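Local coordinates for alpha-L-rhamnosidase (Streptomyces avermitilis, PDB 3W5M), which hydrolyses terminal non-reducing alpha-L-rhamnose residues, releasing L-rhamnose from citrus flavonoids and from gum arabic, at residues T522-H527 with E574-P579; T536-N541 with Q907-N912; A488-E493 with V500-Q505. All blocks are in the same frame, centred on the assembly; numbering follows the deposited sequence. Where two conformers were deposited one is given.

Contact 1: residues T522-H527 with E574-P579; sequences TVRLRH and EVTGFP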
# COMPACT_ATOMS: atom_id res chain seq x y z
N THR A 522 -5.60 30.66 -4.82
CA THR A 522 -4.93 29.36 -4.54
C THR A 522 -5.05 28.83 -3.10
O THR A 522 -4.57 29.46 -2.16
CB THR A 522 -3.46 29.43 -4.97
OG1 THR A 522 -3.42 29.75 -6.36
CG2 THR A 522 -2.73 28.07 -4.73
N VAL A 523 -5.66 27.65 -2.95
CA VAL A 523 -5.80 27.01 -1.64
C VAL A 523 -4.76 25.91 -1.55
O VAL A 523 -4.61 25.13 -2.48
CB VAL A 523 -7.19 26.39 -1.44
CG1 VAL A 523 -7.32 25.82 -0.03
CG2 VAL A 523 -8.26 27.44 -1.67
N ARG A 524 -4.07 25.87 -0.43
CA ARG A 524 -3.08 24.84 -0.16
C ARG A 524 -3.56 23.94 0.98
O ARG A 524 -4.10 24.40 1.98
CB ARG A 524 -1.74 25.46 0.18
CG ARG A 524 -0.98 25.89 -1.05
CD ARG A 524 0.28 26.66 -0.72
NE ARG A 524 0.61 27.52 -1.86
CZ ARG A 524 -0.01 28.67 -2.11
NH1 ARG A 524 -0.97 29.10 -1.29
NH2 ARG A 524 0.33 29.39 -3.16
N LEU A 525 -3.36 22.63 0.82
CA LEU A 525 -3.80 21.64 1.81
C LEU A 525 -2.60 20.83 2.17
O LEU A 525 -2.12 20.07 1.34
CB LEU A 525 -4.85 20.68 1.22
CG LEU A 525 -6.04 21.34 0.51
CD1 LEU A 525 -6.92 20.29 -0.15
CD2 LEU A 525 -6.84 22.18 1.51
N ARG A 526 -2.16 20.95 3.41
CA ARG A 526 -1.09 20.09 3.94
C ARG A 526 -1.71 19.03 4.85
O ARG A 526 -2.77 19.24 5.45
CB ARG A 526 -0.02 20.90 4.66
CG ARG A 526 0.80 21.79 3.73
CD ARG A 526 2.13 22.22 4.33
NE ARG A 526 1.97 22.90 5.62
CZ ARG A 526 2.78 22.75 6.67
NH1 ARG A 526 3.83 21.95 6.60
NH2 ARG A 526 2.52 23.41 7.79
N HIS A 527 -1.06 17.87 4.94
CA HIS A 527 -1.64 16.74 5.61
C HIS A 527 -0.67 16.23 6.67
O HIS A 527 0.52 16.11 6.40
CB HIS A 527 -1.97 15.62 4.60
CG HIS A 527 -2.92 16.04 3.53
ND1 HIS A 527 -2.53 16.78 2.44
CD2 HIS A 527 -4.24 15.78 3.35
CE1 HIS A 527 -3.57 17.01 1.66
NE2 HIS A 527 -4.62 16.42 2.20
N GLU A 574 -4.33 20.97 7.16
CA GLU A 574 -4.08 22.41 7.27
C GLU A 574 -4.43 23.12 5.96
O GLU A 574 -3.94 22.76 4.90
CB GLU A 574 -2.62 22.66 7.56
CG GLU A 574 -2.25 24.13 7.66
CD GLU A 574 -0.76 24.36 7.42
OE1 GLU A 574 -0.31 24.45 6.23
OE2 GLU A 574 -0.03 24.48 8.42
N VAL A 575 -5.28 24.12 6.06
CA VAL A 575 -5.86 24.80 4.90
C VAL A 575 -5.35 26.24 4.97
O VAL A 575 -5.59 26.92 5.98
CB VAL A 575 -7.40 24.76 4.98
CG1 VAL A 575 -8.04 25.44 3.78
CG2 VAL A 575 -7.90 23.33 5.08
N THR A 576 -4.59 26.67 3.96
CA THR A 576 -4.19 28.08 3.83
C THR A 576 -4.68 28.64 2.49
O THR A 576 -4.86 27.90 1.52
CB THR A 576 -2.68 28.26 3.97
OG1 THR A 576 -2.03 27.51 2.95
CG2 THR A 576 -2.18 27.76 5.34
N GLY A 577 -4.91 29.95 2.42
CA GLY A 577 -5.42 30.57 1.19
C GLY A 577 -6.91 30.45 0.93
O GLY A 577 -7.38 30.89 -0.14
N PHE A 578 -7.65 29.87 1.88
CA PHE A 578 -9.09 29.72 1.76
C PHE A 578 -9.72 31.12 1.74
O PHE A 578 -9.30 32.00 2.50
CB PHE A 578 -9.65 28.89 2.92
CG PHE A 578 -10.99 28.27 2.65
CD1 PHE A 578 -11.08 27.00 2.07
CD2 PHE A 578 -12.17 28.95 2.98
CE1 PHE A 578 -12.31 26.42 1.82
CE2 PHE A 578 -13.40 28.37 2.73
CZ PHE A 578 -13.48 27.11 2.14
N PRO A 579 -10.69 31.34 0.85
CA PRO A 579 -11.36 32.65 0.91
C PRO A 579 -12.44 32.64 2.00
O PRO A 579 -13.47 31.97 1.86
CB PRO A 579 -11.98 32.79 -0.48
CG PRO A 579 -12.18 31.39 -0.97
CD PRO A 579 -11.08 30.57 -0.35

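Contact 2: residues T536-N541 with Q907-N912; sequences TIYTAN and QTPEMN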
# COMPACT_ATOMS: atom_id res chain seq x y z
N THR A 536 -0.98 23.58 15.83
CA THR A 536 -0.53 23.61 14.42
C THR A 536 -0.11 22.18 14.01
O THR A 536 0.25 21.38 14.88
CB THR A 536 0.67 24.55 14.17
OG1 THR A 536 1.77 24.14 14.98
CG2 THR A 536 0.32 26.02 14.46
N ILE A 537 -0.15 21.89 12.71
CA ILE A 537 0.25 20.56 12.23
C ILE A 537 1.75 20.30 12.32
O ILE A 537 2.58 21.21 12.16
CB ILE A 537 -0.25 20.24 10.80
CG1 ILE A 537 0.37 21.19 9.76
CG2 ILE A 537 -1.77 20.25 10.79
CD1 ILE A 537 0.30 20.68 8.32
N TYR A 538 2.09 19.06 12.66
CA TYR A 538 3.46 18.62 12.74
C TYR A 538 3.72 17.73 11.54
O TYR A 538 3.01 16.73 11.35
CB TYR A 538 3.67 17.79 14.03
CG TYR A 538 5.05 17.17 14.15
CD1 TYR A 538 6.15 17.93 14.55
CD2 TYR A 538 5.26 15.82 13.87
CE1 TYR A 538 7.42 17.36 14.67
CE2 TYR A 538 6.52 15.25 14.00
CZ TYR A 538 7.60 16.02 14.41
OH TYR A 538 8.85 15.44 14.55
N THR A 539 4.74 18.06 10.76
CA THR A 539 5.03 17.33 9.51
C THR A 539 6.48 16.88 9.41
O THR A 539 6.85 16.25 8.43
CB THR A 539 4.71 18.17 8.24
OG1 THR A 539 5.40 19.42 8.31
CG2 THR A 539 3.23 18.41 8.07
N ALA A 540 7.31 17.17 10.41
CA ALA A 540 8.74 16.81 10.34
C ALA A 540 8.99 15.31 10.10
O ALA A 540 9.97 14.92 9.43
CB ALA A 540 9.47 17.28 11.59
N ASN A 541 8.10 14.47 10.61
CA ASN A 541 8.26 13.00 10.48
C ASN A 541 7.98 12.49 9.05
O ASN A 541 8.27 11.33 8.72
CB ASN A 541 7.41 12.26 11.52
CG ASN A 541 5.92 12.34 11.23
OD1 ASN A 541 5.35 13.42 11.01
ND2 ASN A 541 5.27 11.18 11.22
N GLN A 907 9.38 11.45 19.17
CA GLN A 907 10.60 10.76 18.85
C GLN A 907 11.23 11.41 17.63
O GLN A 907 10.65 12.36 17.04
CB GLN A 907 10.34 9.26 18.61
CG GLN A 907 10.74 8.37 19.78
CD GLN A 907 12.24 8.18 19.90
OE1 GLN A 907 13.02 8.72 19.11
NE2 GLN A 907 12.64 7.38 20.88
N THR A 908 12.41 10.94 17.23
CA THR A 908 13.14 11.61 16.16
C THR A 908 12.44 11.53 14.81
O THR A 908 12.13 10.42 14.33
CB THR A 908 14.58 11.10 16.00
OG1 THR A 908 15.14 11.71 14.83
CG2 THR A 908 14.64 9.58 15.82
N PRO A 909 12.23 12.70 14.15
CA PRO A 909 11.64 12.75 12.81
C PRO A 909 12.48 12.05 11.74
O PRO A 909 12.03 11.90 10.60
CB PRO A 909 11.57 14.27 12.52
CG PRO A 909 12.64 14.87 13.38
CD PRO A 909 12.59 14.04 14.65
N GLU A 910 13.68 11.62 12.09
CA GLU A 910 14.49 10.86 11.16
C GLU A 910 13.81 9.53 10.86
O GLU A 910 13.98 8.98 9.78
CB GLU A 910 15.89 10.62 11.70
CG GLU A 910 16.85 11.76 11.39
CD GLU A 910 18.07 11.76 12.29
OE1 GLU A 910 18.18 10.86 13.15
OE2 GLU A 910 18.93 12.67 12.13
N MET A 911 13.05 9.01 11.82
CA MET A 911 12.22 7.82 11.59
C MET A 911 11.16 7.70 12.68
O MET A 911 11.42 7.18 13.77
CB MET A 911 13.09 6.55 11.50
CG MET A 911 12.38 5.36 10.85
SD MET A 911 13.25 3.80 11.21
CE MET A 911 12.91 3.65 12.96
N ASN A 912 9.96 8.22 12.40
CA ASN A 912 8.88 8.21 13.38
C ASN A 912 7.47 8.28 12.81
O ASN A 912 6.82 9.34 12.84
CB ASN A 912 9.05 9.33 14.42
CG ASN A 912 8.15 9.13 15.62
OD1 ASN A 912 7.91 8.00 16.03
ND2 ASN A 912 7.62 10.23 16.17
O HOH W 1 8.91 12.63 14.84
O HOH W 2 10.10 9.87 10.04

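Contact 3: residues A488-E493 with V500-Q505; sequences ARKVTE and VLDLGQ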
# COMPACT_ATOMS: atom_id res chain seq x y z
N ALA A 488 -14.91 16.29 8.22
CA ALA A 488 -14.13 16.97 9.24
C ALA A 488 -15.01 17.10 10.48
O ALA A 488 -16.21 17.35 10.35
CB ALA A 488 -13.68 18.31 8.75
N ARG A 489 -14.43 16.87 11.65
CA ARG A 489 -15.19 16.84 12.90
C ARG A 489 -15.12 18.17 13.62
O ARG A 489 -15.98 18.47 14.45
CB ARG A 489 -14.65 15.73 13.81
CG ARG A 489 -14.85 14.34 13.25
CD ARG A 489 -14.29 13.27 14.18
NE ARG A 489 -15.09 12.96 15.37
CZ ARG A 489 -16.43 12.99 15.46
NH1 ARG A 489 -17.20 13.33 14.42
NH2 ARG A 489 -17.01 12.68 16.61
N LYS A 490 -14.09 18.96 13.31
CA LYS A 490 -13.94 20.32 13.83
C LYS A 490 -12.90 21.11 13.03
O LYS A 490 -12.03 20.53 12.36
CB LYS A 490 -13.54 20.33 15.31
CG LYS A 490 -12.14 19.82 15.58
CD LYS A 490 -11.66 20.27 16.95
CE LYS A 490 -10.45 19.46 17.34
NZ LYS A 490 -9.78 19.96 18.57
N VAL A 491 -13.01 22.43 13.14
CA VAL A 491 -12.12 23.39 12.49
C VAL A 491 -11.51 24.25 13.58
O VAL A 491 -12.23 24.79 14.43
CB VAL A 491 -12.92 24.28 11.51
CG1 VAL A 491 -12.02 25.31 10.83
CG2 VAL A 491 -13.62 23.44 10.47
N THR A 492 -10.19 24.34 13.61
CA THR A 492 -9.52 25.29 14.48
C THR A 492 -8.76 26.29 13.62
O THR A 492 -8.53 26.07 12.44
CB THR A 492 -8.56 24.61 15.49
OG1 THR A 492 -7.48 23.98 14.80
CG2 THR A 492 -9.27 23.59 16.33
N GLU A 493 -8.38 27.42 14.22
CA GLU A 493 -7.53 28.40 13.57
C GLU A 493 -6.39 28.75 14.52
O GLU A 493 -6.49 29.74 15.25
CB GLU A 493 -8.35 29.66 13.20
CG GLU A 493 -7.54 30.69 12.42
CD GLU A 493 -8.33 31.97 12.06
OE1 GLU A 493 -9.53 32.10 12.41
OE2 GLU A 493 -7.72 32.85 11.40
N VAL A 500 -6.95 24.36 10.71
CA VAL A 500 -6.62 22.94 10.88
C VAL A 500 -7.93 22.19 11.08
O VAL A 500 -8.72 22.53 11.97
CB VAL A 500 -5.63 22.70 12.04
CG1 VAL A 500 -5.40 21.20 12.23
CG2 VAL A 500 -4.30 23.41 11.79
N LEU A 501 -8.20 21.21 10.22
CA LEU A 501 -9.43 20.45 10.30
C LEU A 501 -9.10 19.03 10.73
O LEU A 501 -8.18 18.41 10.17
CB LEU A 501 -10.21 20.47 8.97
CG LEU A 501 -10.91 21.78 8.54
CD1 LEU A 501 -9.91 22.80 8.04
CD2 LEU A 501 -12.02 21.55 7.52
N ASP A 502 -9.81 18.56 11.74
CA ASP A 502 -9.58 17.26 12.36
C ASP A 502 -10.61 16.28 11.85
O ASP A 502 -11.81 16.49 11.99
CB ASP A 502 -9.71 17.38 13.87
CG ASP A 502 -9.41 16.08 14.60
OD1 ASP A 502 -9.11 15.04 13.98
OD2 ASP A 502 -9.44 16.11 15.85
N LEU A 503 -10.12 15.21 11.22
CA LEU A 503 -10.99 14.17 10.69
C LEU A 503 -11.27 13.08 11.75
O LEU A 503 -12.12 12.22 11.55
CB LEU A 503 -10.35 13.54 9.42
CG LEU A 503 -10.17 14.41 8.17
CD1 LEU A 503 -9.94 13.53 6.96
CD2 LEU A 503 -11.37 15.31 7.92
N GLY A 504 -10.54 13.14 12.87
CA GLY A 504 -10.83 12.31 14.05
C GLY A 504 -10.24 10.93 13.95
O GLY A 504 -10.31 10.13 14.91
N GLN A 505 -9.65 10.63 12.79
CA GLN A 505 -9.08 9.29 12.55
C GLN A 505 -7.88 9.46 11.64
O GLN A 505 -7.98 10.19 10.66
CB GLN A 505 -10.13 8.36 11.90
CG GLN A 505 -9.56 7.03 11.35
CD GLN A 505 -9.02 6.08 12.43
OE1 GLN A 505 -9.74 5.73 13.37
NE2 GLN A 505 -7.75 5.68 12.32
O HOH W 3 -9.16 21.04 14.18

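Contact 1: residues T522-H527 with E574-P579
Arg526 and Glu574 carry the polar half of this antiparallel pairing, a clear case of how a sheet can hold different chemistry on its two faces. The arginine presents NE and one terminal nitrogen side-on, one to each carboxylate oxygen: NE lies 2.8 Å from Glu574 OE1, and NH2 lies 2.8 Å from Glu574 OE2. OE1 sits almost in the guanidinium plane, yet the two flat groups are turned 48° apart, and the carboxylate is approached from out of its own plane at both oxygens. With CG anti to the backbone N (chi1 179°), Glu574 runs beside the arginine in the same direction, and the paired bonds restrain rotation of both ends. On the same face, Arg524 CB packs 3.5 Å from Thr576 OG1.

Backbone hydrogen bonds join the strands in pairs. Arg524 exchanges two with Thr576, and Arg526 exchanges two with Glu574; Leu525 and Val575 between them form a non-hydrogen-bonded pair, where Leu525 CA approaches Glu574 O at 3.3 Å in a CA-H...O contact.

Apolar packing occupies the other face. Val575 lies between two neighbours, its CG1 meeting Val523 CG1 at 3.9 Å and its CG2 meeting Leu525 CD2 at 3.9 Å. Val523 also brings CG1 to the edge of the Phe578 ring. Gly577, where the strand gives way to a loop, has positive phi (80°), and a side chain there would collide with Thr522 O.

In the concanavalin-like domain, strand 522-528 is flanked by 548-552 and 572-576, and the latter pairs in turn with 498-503. Leu525 on the apolar face reaches Val511, and Phe578 and Pro579 of the following loop reach Val515, both on strand 510-515.

Contact 2: residues T536-N541 with Q907-N912
Pro909 meets Tyr538 and Ala540 through its CB, and this small packing contact is framed by polar links. Tyr538 OH comes to 3.6 Å from Pro909 CB, the two side chains crossing at about a right angle, while Ala540 CB lies 3.8 Å from that same carbon.

The direct hydrogen bond runs from Asn541 ND2 to Asn912 O, 2.9 Å long and bent, its donor tilted from the carbonyl plane. Asn541 holds CG between its backbone N and carbonyl carbon (chi1 71°), a turn that brings ND2 toward that oxygen; Glu529 OE1 takes a second bond from ND2.

Two waters complete the junction. One lies 2.8 Å from Tyr538 OH, donates to Gln907 O and accepts from Asn912 ND2. The other donates to Asn541 O and Pro909 O and accepts from Asn912 N, tying both backbones together.

Farther out, a type I turn from Thr908 to Met911 shapes the loop, and Thr908 OG1 accepts from Glu910 N at 3.1 Å in an ST turn. Ser899 fixes Asn912 OD1, and Asp898 holds Gln907 NE2.

The contact thus joins the concanavalin-like domain to a loop of the (alpha/alpha)6-barrel catalytic domain, beside the rhamnose site: the side chain of Asn912 lies about 5 Å from that of Glu895, the probable proton acceptor.

Contact 3: residues A488-E493 with V500-Q505
Lys490 slants across Asp502, its CG against Asp502 CB, and its CE comes 3.8 Å from Asp502 OD2 close to the carboxylate plane; the lysine nitrogen stays beyond contact. Gly504 N reaches Asp502 OD1 from above the carboxylate plane, 47° out of it, closing an Asx turn, and Arg571 forms a salt bridge with the same oxygen. This buried acid is therefore gripped from its own turn and from Arg571, just ahead of strand 572-576. Arg489, with CG beside its backbone N (chi1 -65°) and the next bond extended, lays CD 3.6 Å from Gly504 CA, where a side chain would clash.

These residues belong to a beta hairpin, strands 480-493 and 498-503, in the large sheet of the concanavalin-like domain. Arg489 N donates to Asp502 O over 2.7 Å, and Asp502 N donates to Lys490 O. Farther along, Thr492 and Val500 form a hydrogen-bonded antiparallel pair, and Val500 O also receives a water at 2.7 Å.

On the opposite face Leu501 is the apolar centre. Its CG lies 3.7 Å from Val491 CG2, the two side chains running side by side, and its CD2 is 3.8 Å from Ala488 CB. An alanine at Leu501 is likely to open a gap beside Ala488 and Val491, depriving both of their branched partner. Leu503 CD2 closes over Ala488 CA at 3.5 Å.

Contacts 1 and 3 are neighbouring portions of one sheet, their centres 13 Å apart, because strands 572-576 and 498-503 pair side by side; Val575 CG2 meets Leu501 CD1 at 3.6 Å, so their apolar faces are continuous. Ile537 of contact 2 bridges to the other face of both: its CG1 packs 3.6 Å from Glu574 OE2, and its CG2 lies 4.0 Å from Val500 CG1. Contact 2 is centred about 20 Å from contact 1 and 19 Å from contact 3. It alone adjoins the rhamnose-binding site, with the side chains of Asn912 and Arg634 about 6 Å apart, whereas the other two lie away from it within the beta domain.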